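Local structure of MPN domain-containing protein (Archaeoglobus fulgidus, 1OI0) at residues E82-S85 with L86-R89. The protein is probably a zinc-dependent metallopeptidase of the JAB1/MPN family, a group linked to the removal of ubiquitin from proteins. Numbering follows the deposited sequence.
Sequences EDLS and LFTR. With ZN (zinc ion), chain E; 144 (tris-hydroxymethyl-methyl-ammonium), chain F.
D83 and F87 meet one turn apart on helix 81-89, whose first turn carries part of the zinc site; it is the helix of a beta-alpha-beta unit in the JAB1/MPN fold. CB of D83 lies over one face of the F87 ring, toward its outer end, 3.9 Å from CZ. CG then leads to a carboxylate that grips the zinc ion with both oxygens, OD1 at 2.4 Å and OD2 at 2.2 Å; H70, H72 and O2 of the bound tris-hydroxymethyl-methyl-ammonium complete the coordination. F87 has CG anti to its carbonyl carbon (chi1 -61°), which turns that same face to D83 O, 3.0 Å from the ring plane and offset toward the rim. The same oxygen accepts F87 N in a nearly straight bond. The ring also stacks with H94 and touches I96 and P79. A serine in place of F87 would probably leave D83 CB without its aromatic neighbour and open a gap against strand 93-98. S85 OG donates to E82 O (2.6 Å), which also accepts L86 N. T88 OG1 donates a hydrogen bond to S85 O (3.0 Å) from above the carbonyl plane. Water 1 donates to S85 OG and accepts from R89 NE, each at 2.9 Å.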
loop_
_atom_site.group_PDB
_atom_site.type_symbol
_atom_site.label_atom_id
_atom_site.label_comp_id
_atom_site.label_asym_id
_atom_site.label_seq_id
_atom_site.Cartn_x
_atom_site.Cartn_y
_atom_site.Cartn_z
ATOM N N GLU A 82 -5.649 -3.830 -14.292
ATOM C CA GLU A 82 -5.361 -5.016 -13.496
ATOM C C GLU A 82 -5.407 -4.671 -12.015
ATOM O O GLU A 82 -5.944 -5.429 -11.211
ATOM C CB GLU A 82 -3.976 -5.582 -13.836
ATOM C CG GLU A 82 -3.865 -6.283 -15.184
ATOM C CD GLU A 82 -3.904 -5.329 -16.361
ATOM O OE1 GLU A 82 -3.771 -4.103 -16.152
ATOM O OE2 GLU A 82 -4.051 -5.810 -17.506
ATOM N N ASP A 83 -4.840 -3.524 -11.654
ATOM C CA ASP A 83 -4.836 -3.109 -10.259
ATOM C C ASP A 83 -6.254 -2.914 -9.753
ATOM O O ASP A 83 -6.585 -3.321 -8.640
ATOM C CB ASP A 83 -4.045 -1.814 -10.082
ATOM C CG ASP A 83 -2.548 -2.024 -10.206
ATOM O OD1 ASP A 83 -2.102 -3.193 -10.243
ATOM O OD2 ASP A 83 -1.819 -1.013 -10.260
ATOM N N LEU A 84 -7.090 -2.293 -10.574
ATOM C CA LEU A 84 -8.472 -2.064 -10.186
ATOM C C LEU A 84 -9.164 -3.381 -9.846
ATOM O O LEU A 84 -9.952 -3.440 -8.905
ATOM C CB LEU A 84 -9.225 -1.332 -11.299
ATOM C CG LEU A 84 -9.411 0.179 -11.104
ATOM C CD1 LEU A 84 -8.121 0.832 -10.635
ATOM C CD2 LEU A 84 -9.898 0.799 -12.407
ATOM N N SER A 85 -8.864 -4.439 -10.594
ATOM C CA SER A 85 -9.482 -5.734 -10.323
ATOM C C SER A 85 -8.971 -6.308 -9.001
ATOM O O SER A 85 -9.674 -7.067 -8.332
ATOM C CB SER A 85 -9.222 -6.721 -11.473
ATOM O OG SER A 85 -7.858 -7.091 -11.560
ATOM N N LEU A 86 -7.743 -5.950 -8.632
ATOM C CA LEU A 86 -7.161 -6.405 -7.375
ATOM C C LEU A 86 -7.832 -5.650 -6.224
ATOM O O LEU A 86 -8.225 -6.241 -5.217
ATOM C CB LEU A 86 -5.651 -6.125 -7.349
ATOM C CG LEU A 86 -4.984 -6.287 -5.975
ATOM C CD1 LEU A 86 -4.995 -7.759 -5.566
ATOM C CD2 LEU A 86 -3.557 -5.762 -6.021
ATOM N N PHE A 87 -7.975 -4.341 -6.396
ATOM C CA PHE A 87 -8.578 -3.485 -5.378
ATOM C C PHE A 87 -9.999 -3.903 -5.001
ATOM O O PHE A 87 -10.385 -3.830 -3.836
ATOM C CB PHE A 87 -8.595 -2.031 -5.855
ATOM C CG PHE A 87 -7.231 -1.448 -6.114
ATOM C CD1 PHE A 87 -6.075 -2.173 -5.834
ATOM C CD2 PHE A 87 -7.105 -0.160 -6.623
ATOM C CE1 PHE A 87 -4.817 -1.624 -6.055
ATOM C CE2 PHE A 87 -5.846 0.399 -6.848
ATOM C CZ PHE A 87 -4.701 -0.339 -6.562
ATOM N N THR A 88 -10.773 -4.347 -5.985
ATOM C CA THR A 88 -12.161 -4.741 -5.750
ATOM C C THR A 88 -12.369 -6.079 -5.046
ATOM O O THR A 88 -13.426 -6.311 -4.461
ATOM C CB THR A 88 -12.951 -4.798 -7.074
ATOM O OG1 THR A 88 -12.420 -5.838 -7.904
ATOM C CG2 THR A 88 -12.853 -3.479 -7.810
ATOM N N ARG A 89 -11.375 -6.958 -5.098
ATOM C CA ARG A 89 -11.505 -8.279 -4.487
ATOM C C ARG A 89 -11.657 -8.282 -2.971
ATOM O O ARG A 89 -12.415 -9.084 -2.419
ATOM C CB ARG A 89 -10.322 -9.163 -4.885
ATOM C CG ARG A 89 -10.286 -9.517 -6.359
ATOM C CD ARG A 89 -9.185 -10.518 -6.628
ATOM N NE ARG A 89 -8.955 -10.732 -8.052
ATOM C CZ ARG A 89 -9.564 -11.650 -8.795
ATOM N NH1 ARG A 89 -10.466 -12.472 -8.267
ATOM N NH2 ARG A 89 -9.254 -11.750 -10.074
HETATM ZN ZN ZN E . 0.048 -2.116 -10.198
HETATM C C1 144 F . 0.033 -2.056 -12.819
HETATM N N 144 F . 0.854 -3.214 -13.150
HETATM C C2 144 F . 0.770 -4.200 -12.026
HETATM O O2 144 F . 1.000 -4.127 -10.696
HETATM C C3 144 F . 2.248 -2.668 -13.419
HETATM O O3 144 F . 3.212 -3.678 -13.767
HETATM C C4 144 F . 0.214 -3.811 -14.344
HETATM O O4 144 F . -1.322 -4.186 -14.554
HETATM O O HOH W 1 -7.300 -9.423 -9.972
#